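Local coordinates for aminopeptidase N family protein (Idiomarina loihiensis L2TR, PDB 4FGM) that probably works as a zinc-dependent aminopeptidase of the M61 family, removing residues from the amino ends of peptides, at residues 335-340 with 571-576; 327-332 with 582-587; 72-75 with 80-83; 53-58 with 62-67; 287-292 with 296-301. All coordinates share one frame; numbering follows the deposited sequence.

Interaction 1: residues 335-340 with 571-576; sequences DTLSRV and YVLSVE
Leu337 is the first residue of the 335-340 helical segment to meet the 571-576 strand, and its isobutyl group lies across the side chain of Tyr571 at about a right angle. Its CG stands anti to the backbone N (chi1 -170°), which carries the CD2 branch out to the strand. There Leu337 CD2 comes 3.6 Å from Tyr571 CD2, approaching the ring obliquely, and the same methyl is 4.1 Å from Leu573 CD1. One branch thus bridges two strand residues that point the same way, two positions apart, and leucine has the length and the methyl end for that. The axis of 335-340, part of helix 326-342, runs roughly antiparallel to that of 571-575 (154°), with a closest approach of 7.5 Å. The strand pairs with strand 461-466 in a small two-stranded antiparallel sheet, where Leu573 also touches Val463 of the partner strand, so the contact packs that sheet against a helix of the M61 peptidase domain. On the helix, Leu337 also touches Leu382 of helix 378-394. One step further along, Ser338 OG accepts the backbone N-H of Tyr571 at 2.7 Å, in a nearly straight bond (169°), and it lies at the edge of the tyrosine ring, near its plane. The carbonyls of Gly334 and Gly475 are both within hydrogen-bonding range of this buried hydroxyl and must share its single proton or take turns. Cutting Tyr571 back to alanine is likely to open a gap beside Leu337 and cost Lys465 its weak hydrogen bond to the phenol.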
# COMPACT_ATOMS: atom_id res chain seq x y z
N ASP A 335 -8.21 -13.74 8.21
CA ASP A 335 -7.15 -12.88 8.74
C ASP A 335 -7.70 -11.46 8.83
O ASP A 335 -7.64 -10.82 9.88
CB ASP A 335 -5.91 -12.88 7.83
CG ASP A 335 -5.02 -14.10 8.03
OD1 ASP A 335 -5.28 -14.90 8.95
OD2 ASP A 335 -4.04 -14.26 7.26
N THR A 336 -8.23 -10.98 7.71
CA THR A 336 -8.79 -9.64 7.63
C THR A 336 -9.91 -9.47 8.65
O THR A 336 -9.97 -8.46 9.36
CB THR A 336 -9.37 -9.36 6.22
OG1 THR A 336 -8.34 -9.47 5.24
CG2 THR A 336 -9.97 -7.97 6.17
N LEU A 337 -10.79 -10.45 8.71
CA LEU A 337 -11.91 -10.39 9.64
C LEU A 337 -11.39 -10.28 11.07
O LEU A 337 -11.84 -9.43 11.84
CB LEU A 337 -12.79 -11.63 9.49
CG LEU A 337 -14.14 -11.62 10.22
CD1 LEU A 337 -14.87 -10.32 9.93
CD2 LEU A 337 -14.97 -12.81 9.79
N SER A 338 -10.43 -11.13 11.42
CA SER A 338 -9.85 -11.14 12.75
C SER A 338 -9.19 -9.82 13.13
O SER A 338 -9.29 -9.36 14.27
CB SER A 338 -8.83 -12.27 12.88
OG SER A 338 -9.42 -13.52 12.57
N ARG A 339 -8.50 -9.20 12.18
CA ARG A 339 -7.83 -7.94 12.46
C ARG A 339 -8.80 -6.80 12.76
O ARG A 339 -8.58 -6.02 13.68
CB ARG A 339 -6.91 -7.55 11.30
CG ARG A 339 -5.79 -8.55 11.02
CD ARG A 339 -4.73 -7.94 10.12
NE ARG A 339 -5.30 -7.41 8.89
CZ ARG A 339 -5.37 -8.07 7.74
NH1 ARG A 339 -4.89 -9.31 7.66
NH2 ARG A 339 -5.92 -7.50 6.67
N VAL A 340 -9.87 -6.71 11.99
CA VAL A 340 -10.85 -5.65 12.21
C VAL A 340 -11.52 -5.81 13.57
O VAL A 340 -11.69 -4.83 14.30
CB VAL A 340 -11.94 -5.65 11.11
CG1 VAL A 340 -13.01 -4.62 11.44
CG2 VAL A 340 -11.31 -5.35 9.76
N TYR A 571 -10.88 -15.45 13.79
CA TYR A 571 -12.07 -15.82 13.05
C TYR A 571 -11.65 -16.82 11.97
O TYR A 571 -11.05 -16.44 10.96
CB TYR A 571 -12.73 -14.59 12.41
CG TYR A 571 -13.49 -13.71 13.39
CD1 TYR A 571 -12.83 -13.10 14.46
CD2 TYR A 571 -14.86 -13.51 13.27
CE1 TYR A 571 -13.52 -12.33 15.39
CE2 TYR A 571 -15.57 -12.74 14.19
CZ TYR A 571 -14.89 -12.15 15.25
OH TYR A 571 -15.57 -11.40 16.19
N VAL A 572 -11.95 -18.09 12.18
CA VAL A 572 -11.60 -19.13 11.23
C VAL A 572 -12.78 -19.40 10.29
O VAL A 572 -13.89 -19.69 10.75
CB VAL A 572 -11.18 -20.43 11.96
CG1 VAL A 572 -10.91 -21.55 10.96
CG2 VAL A 572 -9.94 -20.17 12.80
N LEU A 573 -12.54 -19.30 8.99
CA LEU A 573 -13.57 -19.51 7.99
C LEU A 573 -13.38 -20.80 7.20
O LEU A 573 -12.27 -21.12 6.78
CB LEU A 573 -13.62 -18.33 7.01
CG LEU A 573 -14.57 -17.19 7.36
CD1 LEU A 573 -14.40 -16.77 8.80
CD2 LEU A 573 -14.31 -16.01 6.43
N SER A 574 -14.48 -21.51 7.00
CA SER A 574 -14.46 -22.77 6.26
C SER A 574 -15.78 -22.99 5.51
O SER A 574 -16.85 -22.56 5.95
CB SER A 574 -14.21 -23.94 7.21
OG SER A 574 -15.13 -23.94 8.28
N VAL A 575 -15.68 -23.66 4.37
CA VAL A 575 -16.86 -23.96 3.57
C VAL A 575 -17.40 -25.31 4.04
O VAL A 575 -16.71 -26.32 3.98
CB VAL A 575 -16.50 -24.01 2.06
CG1 VAL A 575 -15.14 -24.63 1.87
CG2 VAL A 575 -17.55 -24.81 1.31
N GLU A 576 -18.64 -25.31 4.52
CA GLU A 576 -19.28 -26.53 5.00
C GLU A 576 -20.44 -26.97 4.10
O GLU A 576 -20.87 -28.12 4.15
CB GLU A 576 -19.77 -26.33 6.43
CG GLU A 576 -18.69 -26.44 7.51
CD GLU A 576 -18.36 -27.88 7.87
OE1 GLU A 576 -19.30 -28.66 8.12
OE2 GLU A 576 -17.16 -28.23 7.93

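Interaction 2: residues 327-332 with 582-587; sequences KRYLKL and KGWLTP
Leu585 reaches Tyr329 and Leu330 with its two methyls, one to each. Leu585 CD2 lies 3.7 Å from Tyr329 CD2, coming obliquely to the ring, while Leu585 CD1 is 4.0 Å from Leu330 CD2. Beside this fork, Trp584 CZ2 meets Tyr329 CE2 at 4.1 Å, the two aromatic side chains crossing at about a right angle. Tyr329 can face the chain end because its CG is anti to the backbone N (chi1 175°), swinging the ring out from the helix. The four residues are buried and meet through carbon alone, which suits leucine and the aromatic rings. The contact packs the loop that follows strand 570-575, at the C-terminal end of the modelled chain, against helix 326-342 of the M61 peptidase domain. Were Leu585 shortened to alanine, both methyls would go, and a gap would probably open against Tyr329 and Leu330. Further out, helix 308-320 positions the loop: Tyr312 OH bonds Trp584 NE1, Tyr316 OH bonds the Trp584 carbonyl, and His319 NE2 bonds the backbone N of Thr586. Helix 378-394 supplies Leu385 and Leu389 to the indole.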
# COMPACT_ATOMS: atom_id res chain seq x y z
N LYS A 327 -9.38 -22.57 0.09
CA LYS A 327 -8.85 -22.75 1.44
C LYS A 327 -7.90 -21.58 1.74
O LYS A 327 -8.02 -20.93 2.78
CB LYS A 327 -8.11 -24.08 1.55
CG LYS A 327 -9.01 -25.33 1.48
CD LYS A 327 -9.88 -25.48 2.72
CE LYS A 327 -10.74 -26.75 2.67
NZ LYS A 327 -12.19 -26.47 2.41
N ARG A 328 -6.96 -21.33 0.84
CA ARG A 328 -6.01 -20.24 1.01
C ARG A 328 -6.75 -18.91 1.06
O ARG A 328 -6.45 -18.05 1.90
CB ARG A 328 -5.01 -20.20 -0.15
CG ARG A 328 -3.86 -21.15 0.03
CD ARG A 328 -2.86 -21.03 -1.10
NE ARG A 328 -1.59 -21.64 -0.72
CZ ARG A 328 -0.79 -21.15 0.22
NH1 ARG A 328 -1.12 -20.05 0.88
NH2 ARG A 328 0.34 -21.77 0.52
N TYR A 329 -7.72 -18.75 0.17
CA TYR A 329 -8.48 -17.51 0.14
C TYR A 329 -9.21 -17.23 1.45
O TYR A 329 -9.14 -16.12 1.98
CB TYR A 329 -9.49 -17.50 -1.01
CG TYR A 329 -10.35 -16.26 -0.94
CD1 TYR A 329 -9.80 -15.00 -1.18
CD2 TYR A 329 -11.66 -16.33 -0.48
CE1 TYR A 329 -10.52 -13.85 -0.96
CE2 TYR A 329 -12.40 -15.18 -0.25
CZ TYR A 329 -11.82 -13.94 -0.48
OH TYR A 329 -12.52 -12.79 -0.18
N LEU A 330 -9.91 -18.24 1.96
CA LEU A 330 -10.68 -18.07 3.20
C LEU A 330 -9.79 -17.82 4.41
O LEU A 330 -10.24 -17.21 5.39
CB LEU A 330 -11.60 -19.27 3.44
CG LEU A 330 -12.88 -19.31 2.59
CD1 LEU A 330 -13.69 -20.55 2.95
CD2 LEU A 330 -13.72 -18.05 2.82
N LYS A 331 -8.55 -18.28 4.36
CA LYS A 331 -7.64 -18.04 5.47
C LYS A 331 -7.34 -16.54 5.44
O LYS A 331 -7.35 -15.87 6.47
CB LYS A 331 -6.34 -18.83 5.31
CG LYS A 331 -5.30 -18.48 6.36
CD LYS A 331 -3.92 -19.02 6.01
CE LYS A 331 -2.85 -18.43 6.90
NZ LYS A 331 -1.48 -18.90 6.53
N LEU A 332 -7.09 -16.03 4.24
CA LEU A 332 -6.81 -14.61 4.06
C LEU A 332 -8.01 -13.77 4.50
O LEU A 332 -7.85 -12.69 5.08
CB LEU A 332 -6.48 -14.30 2.59
CG LEU A 332 -5.15 -14.83 2.05
CD1 LEU A 332 -5.08 -14.63 0.54
CD2 LEU A 332 -3.99 -14.11 2.75
N LYS A 582 -22.51 -20.96 -4.92
CA LYS A 582 -23.06 -20.31 -6.11
C LYS A 582 -22.02 -19.57 -6.94
O LYS A 582 -22.29 -18.48 -7.44
CB LYS A 582 -24.17 -19.34 -5.71
CG LYS A 582 -25.58 -19.81 -6.03
CD LYS A 582 -26.24 -20.49 -4.85
CE LYS A 582 -27.75 -20.60 -5.04
NZ LYS A 582 -28.15 -21.43 -6.22
N GLY A 583 -20.84 -20.16 -7.08
CA GLY A 583 -19.81 -19.52 -7.88
C GLY A 583 -19.00 -18.40 -7.24
O GLY A 583 -18.07 -17.88 -7.86
N TRP A 584 -19.33 -18.01 -6.01
CA TRP A 584 -18.55 -16.97 -5.36
C TRP A 584 -17.17 -17.54 -5.12
O TRP A 584 -16.16 -16.83 -5.24
CB TRP A 584 -19.18 -16.56 -4.03
CG TRP A 584 -18.30 -15.64 -3.25
CD1 TRP A 584 -17.73 -14.48 -3.69
CD2 TRP A 584 -17.88 -15.80 -1.89
NE1 TRP A 584 -16.98 -13.91 -2.69
CE2 TRP A 584 -17.05 -14.70 -1.57
CE3 TRP A 584 -18.11 -16.78 -0.91
CZ2 TRP A 584 -16.47 -14.53 -0.31
CZ3 TRP A 584 -17.53 -16.61 0.34
CH2 TRP A 584 -16.72 -15.50 0.63
N LEU A 585 -17.12 -18.82 -4.78
CA LEU A 585 -15.86 -19.52 -4.56
C LEU A 585 -15.94 -20.86 -5.29
O LEU A 585 -17.02 -21.39 -5.52
CB LEU A 585 -15.62 -19.76 -3.06
CG LEU A 585 -15.46 -18.56 -2.13
CD1 LEU A 585 -15.17 -19.04 -0.72
CD2 LEU A 585 -14.34 -17.67 -2.63
N THR A 586 -14.78 -21.39 -5.65
CA THR A 586 -14.69 -22.66 -6.34
C THR A 586 -14.04 -23.69 -5.42
O THR A 586 -12.86 -23.56 -5.08
CB THR A 586 -13.85 -22.53 -7.62
OG1 THR A 586 -14.49 -21.62 -8.52
CG2 THR A 586 -13.68 -23.89 -8.28
N PRO A 587 -14.79 -24.71 -5.00
CA PRO A 587 -14.29 -25.76 -4.11
C PRO A 587 -13.31 -26.73 -4.78
O PRO A 587 -13.25 -26.70 -6.03
CB PRO A 587 -15.56 -26.45 -3.66
CG PRO A 587 -16.41 -26.37 -4.89
CD PRO A 587 -16.21 -24.94 -5.33

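Interaction 3: residues 72-75 with 80-83; sequences WQLA and PVTV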
# COMPACT_ATOMS: atom_id res chain seq x y z
N TRP A 72 10.84 28.21 -4.47
CA TRP A 72 11.91 29.14 -4.82
C TRP A 72 11.39 30.22 -5.76
O TRP A 72 10.42 30.01 -6.49
CB TRP A 72 13.07 28.39 -5.50
CG TRP A 72 13.89 27.55 -4.58
CD1 TRP A 72 15.08 27.89 -4.01
CD2 TRP A 72 13.58 26.24 -4.12
NE1 TRP A 72 15.53 26.86 -3.22
CE2 TRP A 72 14.63 25.83 -3.27
CE3 TRP A 72 12.51 25.36 -4.35
CZ2 TRP A 72 14.65 24.59 -2.64
CZ3 TRP A 72 12.53 24.12 -3.72
CH2 TRP A 72 13.59 23.74 -2.88
N GLN A 73 12.04 31.39 -5.73
CA GLN A 73 11.65 32.50 -6.59
C GLN A 73 12.88 32.99 -7.37
O GLN A 73 13.91 33.32 -6.77
CB GLN A 73 11.07 33.65 -5.77
CG GLN A 73 10.45 34.75 -6.62
CD GLN A 73 9.76 35.82 -5.78
OE1 GLN A 73 10.39 36.51 -4.98
NE2 GLN A 73 8.45 35.95 -5.96
N LEU A 74 12.75 33.02 -8.69
CA LEU A 74 13.84 33.43 -9.59
C LEU A 74 13.82 34.92 -9.89
O LEU A 74 12.76 35.54 -9.93
CB LEU A 74 13.74 32.69 -10.92
CG LEU A 74 13.93 31.17 -11.01
CD1 LEU A 74 13.44 30.70 -12.37
CD2 LEU A 74 15.40 30.81 -10.80
N ALA A 75 15.00 35.48 -10.12
CA ALA A 75 15.08 36.89 -10.47
C ALA A 75 14.56 36.96 -11.91
O ALA A 75 14.56 35.95 -12.63
CB ALA A 75 16.52 37.37 -10.40
N PRO A 80 15.94 32.44 -21.58
CA PRO A 80 15.61 31.14 -21.00
C PRO A 80 16.44 31.00 -19.72
O PRO A 80 17.55 31.55 -19.64
CB PRO A 80 16.07 30.16 -22.08
CG PRO A 80 15.87 30.92 -23.35
CD PRO A 80 16.37 32.30 -22.99
N VAL A 81 15.92 30.28 -18.74
CA VAL A 81 16.66 30.09 -17.49
C VAL A 81 16.88 28.61 -17.21
O VAL A 81 16.02 27.77 -17.50
CB VAL A 81 15.91 30.73 -16.29
CG1 VAL A 81 16.61 30.37 -14.99
CG2 VAL A 81 15.86 32.25 -16.45
N THR A 82 18.05 28.30 -16.67
CA THR A 82 18.42 26.94 -16.33
C THR A 82 18.67 26.89 -14.82
O THR A 82 19.47 27.67 -14.29
CB THR A 82 19.69 26.49 -17.07
OG1 THR A 82 19.47 26.57 -18.49
CG2 THR A 82 20.04 25.04 -16.72
N VAL A 83 17.98 25.99 -14.14
CA VAL A 83 18.12 25.84 -12.69
C VAL A 83 18.85 24.53 -12.42
O VAL A 83 18.49 23.49 -12.96
CB VAL A 83 16.73 25.81 -12.02
CG1 VAL A 83 16.87 25.78 -10.50
CG2 VAL A 83 15.92 27.02 -12.47
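Leu74 lays its two methyls against two valines of the neighbouring segment, Val81 and Val83. Its CG is anti to the carbonyl carbon (chi1 -65°), and chi2 (166°) then fixes which way each branch points: Leu74 CD1 comes 4.1 Å from Val81 CG1, and Leu74 CD2 lies 4.2 Å from Val83 CG2. The leucine and Val81 slide past each other in opposite directions, whereas Val83 is met at a slant. Both valines hold nearly the same torsion, yet they offer different methyls. In Val81 it is CG1, anti to the backbone N (chi1 173°), that touches; in Val83 it is CG2, which lies anti to the carbonyl carbon. Leucine suits the middle place because it has the reach to meet both, while the beta-branched valines are at home in strand 81-91. The nearest CA atoms, those of Leu74 and Val81, are 9.0 Å apart, too far for paired backbones, so the strands meet through their side chains within the beta-rich M61 N-terminal domain. Ala55 of strand 53-57 and Leu31 of strand 30-32 also touch Leu74. Since only methyls meet here, the contact depends on shape and on exclusion of water, with no directional bond to fix its geometry.

Interaction 4: residues 53-58 with 62-67; sequences LHAESN and LPVKQI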
# COMPACT_ATOMS: atom_id res chain seq x y z
N LEU A 53 21.04 24.47 -4.80
CA LEU A 53 20.32 24.96 -5.97
C LEU A 53 20.81 26.35 -6.37
O LEU A 53 21.04 27.21 -5.51
CB LEU A 53 18.81 25.00 -5.68
CG LEU A 53 17.86 25.44 -6.80
CD1 LEU A 53 16.54 24.70 -6.67
CD2 LEU A 53 17.63 26.94 -6.74
N HIS A 54 21.01 26.56 -7.66
CA HIS A 54 21.41 27.87 -8.17
C HIS A 54 20.85 28.01 -9.58
O HIS A 54 20.37 27.04 -10.17
CB HIS A 54 22.94 28.04 -8.15
CG HIS A 54 23.69 27.01 -8.92
ND1 HIS A 54 23.87 25.72 -8.46
CD2 HIS A 54 24.34 27.08 -10.11
CE1 HIS A 54 24.60 25.04 -9.33
NE2 HIS A 54 24.89 25.84 -10.34
N ALA A 55 20.87 29.22 -10.13
CA ALA A 55 20.30 29.44 -11.45
C ALA A 55 21.21 30.23 -12.35
O ALA A 55 22.13 30.90 -11.89
CB ALA A 55 18.97 30.15 -11.33
N GLU A 56 20.95 30.15 -13.65
CA GLU A 56 21.76 30.87 -14.62
C GLU A 56 20.93 31.23 -15.84
O GLU A 56 20.00 30.51 -16.20
CB GLU A 56 22.96 30.03 -15.04
CG GLU A 56 22.60 28.87 -15.95
CD GLU A 56 23.81 28.23 -16.59
OE1 GLU A 56 24.65 28.97 -17.16
OE2 GLU A 56 23.93 26.99 -16.53
N SER A 57 21.27 32.35 -16.46
CA SER A 57 20.57 32.79 -17.64
C SER A 57 21.49 33.66 -18.48
O SER A 57 22.19 34.52 -17.96
CB SER A 57 19.32 33.59 -17.27
OG SER A 57 18.50 33.80 -18.41
N ASN A 58 21.49 33.39 -19.78
CA ASN A 58 22.31 34.14 -20.72
C ASN A 58 23.77 34.20 -20.28
O ASN A 58 24.39 35.26 -20.31
CB ASN A 58 21.75 35.55 -20.88
CG ASN A 58 22.18 36.21 -22.17
OD1 ASN A 58 22.25 35.56 -23.23
ND2 ASN A 58 22.45 37.51 -22.11
N LEU A 62 22.10 33.66 -12.16
CA LEU A 62 20.85 34.37 -11.92
C LEU A 62 20.46 34.19 -10.46
O LEU A 62 20.51 33.09 -9.92
CB LEU A 62 19.74 33.81 -12.82
CG LEU A 62 18.36 34.47 -12.72
CD1 LEU A 62 18.45 35.92 -13.17
CD2 LEU A 62 17.39 33.71 -13.59
N PRO A 63 20.09 35.29 -9.79
CA PRO A 63 19.70 35.20 -8.39
C PRO A 63 18.42 34.39 -8.19
O PRO A 63 17.47 34.49 -8.98
CB PRO A 63 19.51 36.67 -7.99
CG PRO A 63 20.44 37.39 -8.93
CD PRO A 63 20.18 36.69 -10.23
N VAL A 64 18.40 33.60 -7.13
CA VAL A 64 17.24 32.78 -6.79
C VAL A 64 17.21 32.66 -5.27
O VAL A 64 18.25 32.40 -4.66
CB VAL A 64 17.33 31.37 -7.42
CG1 VAL A 64 18.63 30.70 -7.00
CG2 VAL A 64 16.15 30.54 -6.99
N LYS A 65 16.05 32.87 -4.66
CA LYS A 65 15.95 32.75 -3.21
C LYS A 65 14.86 31.75 -2.86
O LYS A 65 13.87 31.62 -3.58
CB LYS A 65 15.62 34.10 -2.55
CG LYS A 65 14.25 34.64 -2.91
CD LYS A 65 13.60 35.41 -1.75
CE LYS A 65 13.97 36.89 -1.73
NZ LYS A 65 15.42 37.13 -1.47
N GLN A 66 15.06 31.03 -1.76
CA GLN A 66 14.07 30.06 -1.32
C GLN A 66 13.11 30.83 -0.42
O GLN A 66 13.53 31.44 0.57
CB GLN A 66 14.75 28.93 -0.54
CG GLN A 66 13.84 27.74 -0.27
CD GLN A 66 14.60 26.48 0.09
OE1 GLN A 66 15.83 26.47 0.15
NE2 GLN A 66 13.87 25.40 0.33
N ILE A 67 11.82 30.84 -0.76
CA ILE A 67 10.87 31.60 0.04
C ILE A 67 10.04 30.78 1.02
O ILE A 67 9.36 31.35 1.88
CB ILE A 67 9.95 32.46 -0.85
CG1 ILE A 67 9.19 31.59 -1.85
CG2 ILE A 67 10.78 33.51 -1.58
CD1 ILE A 67 8.06 32.32 -2.54
O HOH W 1 21.80 31.46 -8.69
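The carbonyl oxygen of Ala55 takes the N-H of Leu62 at 2.8 Å, in an almost straight bond (178°), although the donor stands well above the carbonyl plane. Beside it, a water accepts the backbone N-H of Ala55; it also approaches Leu62 O, but so closely that a bridge through it is doubtful. Next along, Val64 takes up the apolar side: Leu53 CD2 lies 3.9 Å from both Val64 CG1 and Val64 CG2, the two side chains crossing at about a right angle. CG2 of the valine is anti to the backbone N, which puts CG1 between that N and the carbonyl carbon (chi1 55°), where it also approaches the backbone of Ala55. Ala55 CB lies 4.0 Å from Leu62 CB, and a small residue suits this place because Val64 and Leu74 crowd the same side. At the other end Leu62 CD2 is 4.2 Å from Ser57 CB, while the serine hydroxyl bonds the carbonyl of Pro80. The two segments form the beta hairpin of strands 53-57 and 60-68, flanked by strand 81-91 beside the first strand and strand 71-74 beside the second.

Interaction 5: residues 287-292 with 296-301; sequences KAFLPY and KESYTE
Ala288 and Thr300 mark the closest passage of two irregular segments, their CA atoms 6.8 Å apart. The first makes a tight turn, with a short 3-10 stretch at 287-288 closed by a bond from Leu290 N to Lys287 O, and a cis peptide before Pro291 bends it again. The second is largely extended up to Thr300, without regular strand pairing. Between them sits a water that donates to Ala288 O at 2.7 Å and is also hydrogen-bonded to Ser298 OG at 2.8 Å, joining groups that are themselves 3.7 Å apart. Small residues suit this passage: the methyl Ala288 CB lies 4.1 Å from Tyr299 O. Phe289 follows, its ring meeting both neighbours. Ser298 OG is near the ring plane at its edge, 4.0 Å from Phe289 CE1, and Thr300 CG2 approaches obliquely, 3.8 Å from Phe289 CZ. Thr300 OG1 is anti to the backbone N (chi1 179°), so its methyl rather than its hydroxyl meets the phenyl; the hydroxyl bonds Gln302 N. The side chain of Phe289, not itself a ligand, lies about 8 Å from that of the zinc ligand Glu307. The chemistry is mixed: phenyl and methyl add apolar packing beside the water-bridged polar pair.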
# COMPACT_ATOMS: atom_id res chain seq x y z
N LYS A 287 -13.20 13.37 -6.76
CA LYS A 287 -13.05 14.69 -7.36
C LYS A 287 -12.00 15.53 -6.66
O LYS A 287 -11.38 16.40 -7.27
CB LYS A 287 -14.40 15.41 -7.38
CG LYS A 287 -15.45 14.65 -8.18
CD LYS A 287 -16.68 15.49 -8.51
CE LYS A 287 -17.67 14.67 -9.32
NZ LYS A 287 -18.82 15.47 -9.81
N ALA A 288 -11.81 15.27 -5.37
CA ALA A 288 -10.82 16.01 -4.59
C ALA A 288 -9.42 15.80 -5.16
O ALA A 288 -8.50 16.56 -4.87
CB ALA A 288 -10.87 15.57 -3.13
N PHE A 289 -9.26 14.76 -5.98
CA PHE A 289 -7.97 14.45 -6.60
C PHE A 289 -7.94 14.88 -8.08
O PHE A 289 -7.06 14.47 -8.84
CB PHE A 289 -7.67 12.94 -6.50
CG PHE A 289 -7.39 12.44 -5.10
CD1 PHE A 289 -7.32 13.32 -4.02
CD2 PHE A 289 -7.19 11.08 -4.86
CE1 PHE A 289 -7.04 12.86 -2.73
CE2 PHE A 289 -6.92 10.60 -3.58
CZ PHE A 289 -6.84 11.49 -2.51
N LEU A 290 -8.92 15.69 -8.48
CA LEU A 290 -9.01 16.17 -9.86
C LEU A 290 -9.08 17.70 -9.92
O LEU A 290 -10.17 18.27 -9.98
CB LEU A 290 -10.25 15.57 -10.53
CG LEU A 290 -10.21 14.06 -10.81
CD1 LEU A 290 -11.60 13.57 -11.20
CD2 LEU A 290 -9.20 13.77 -11.92
N PRO A 291 -7.92 18.38 -9.95
CA PRO A 291 -6.58 17.80 -9.92
C PRO A 291 -6.04 17.63 -8.49
O PRO A 291 -6.73 17.94 -7.52
CB PRO A 291 -5.77 18.82 -10.70
CG PRO A 291 -6.34 20.11 -10.15
CD PRO A 291 -7.85 19.84 -10.11
N TYR A 292 -4.81 17.12 -8.38
CA TYR A 292 -4.16 16.94 -7.09
C TYR A 292 -3.59 18.27 -6.61
O TYR A 292 -3.09 19.07 -7.41
CB TYR A 292 -3.00 15.94 -7.19
CG TYR A 292 -3.38 14.48 -7.23
CD1 TYR A 292 -3.43 13.79 -8.44
CD2 TYR A 292 -3.70 13.79 -6.06
CE1 TYR A 292 -3.79 12.44 -8.48
CE2 TYR A 292 -4.07 12.45 -6.09
CZ TYR A 292 -4.11 11.78 -7.30
OH TYR A 292 -4.49 10.45 -7.34
N LYS A 296 -0.28 20.62 0.38
CA LYS A 296 -0.86 20.41 1.70
C LYS A 296 -1.74 19.17 1.75
O LYS A 296 -1.97 18.51 0.73
CB LYS A 296 -1.70 21.65 2.00
CG LYS A 296 -2.04 21.95 3.43
CD LYS A 296 -3.29 22.82 3.48
CE LYS A 296 -3.22 24.00 2.52
NZ LYS A 296 -4.57 24.58 2.25
N GLU A 297 -2.26 18.86 2.94
CA GLU A 297 -3.15 17.71 3.09
C GLU A 297 -4.39 17.90 2.20
O GLU A 297 -4.91 19.01 2.07
CB GLU A 297 -3.61 17.55 4.55
CG GLU A 297 -2.51 17.18 5.54
CD GLU A 297 -1.74 18.38 6.07
OE1 GLU A 297 -1.85 19.48 5.49
OE2 GLU A 297 -1.01 18.22 7.08
N SER A 298 -4.85 16.82 1.57
CA SER A 298 -6.02 16.85 0.71
C SER A 298 -6.96 15.80 1.29
O SER A 298 -6.76 14.60 1.12
CB SER A 298 -5.65 16.51 -0.74
OG SER A 298 -6.76 16.70 -1.61
N TYR A 299 -7.99 16.28 1.98
CA TYR A 299 -8.94 15.41 2.66
C TYR A 299 -10.04 14.77 1.82
O TYR A 299 -10.66 15.43 1.00
CB TYR A 299 -9.58 16.20 3.81
CG TYR A 299 -8.58 16.85 4.75
CD1 TYR A 299 -7.95 16.11 5.74
CD2 TYR A 299 -8.28 18.21 4.64
CE1 TYR A 299 -7.03 16.71 6.61
CE2 TYR A 299 -7.36 18.82 5.50
CZ TYR A 299 -6.74 18.06 6.48
OH TYR A 299 -5.82 18.63 7.34
N THR A 300 -10.27 13.49 2.07
CA THR A 300 -11.33 12.75 1.40
C THR A 300 -11.66 11.51 2.23
O THR A 300 -10.76 10.83 2.72
CB THR A 300 -10.94 12.31 -0.04
OG1 THR A 300 -12.03 11.58 -0.62
CG2 THR A 300 -9.70 11.43 -0.03
N GLU A 301 -12.94 11.24 2.40
CA GLU A 301 -13.39 10.09 3.18
C GLU A 301 -13.61 8.87 2.29
O GLU A 301 -14.09 7.85 2.76
CB GLU A 301 -14.71 10.40 3.88
CG GLU A 301 -15.86 10.62 2.89
CD GLU A 301 -17.20 10.79 3.57
OE1 GLU A 301 -17.32 11.69 4.44
OE2 GLU A 301 -18.14 10.04 3.24
O HOH W 2 -5.84 16.55 -4.26

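Along the chain the order is interaction 4, interaction 3, interaction 5, and then interaction 1 nested inside the loop closed by interaction 2. Interactions 3 and 4 lie in the M61 N-terminal domain with centres 5 Å apart, and they touch through bonds such as Gln73 N to Lys65 O. Interactions 1 and 2 share helix 326-342, their centres 12 Å apart, and bind the chain's C-terminal part to the peptidase domain. These two pairs stand on opposite sides of the chain's centre, with centres 58 to 61 Å apart. Interaction 5, near the zinc site, touches neither pair, so the contacts secure separate regions of a protein of several domains.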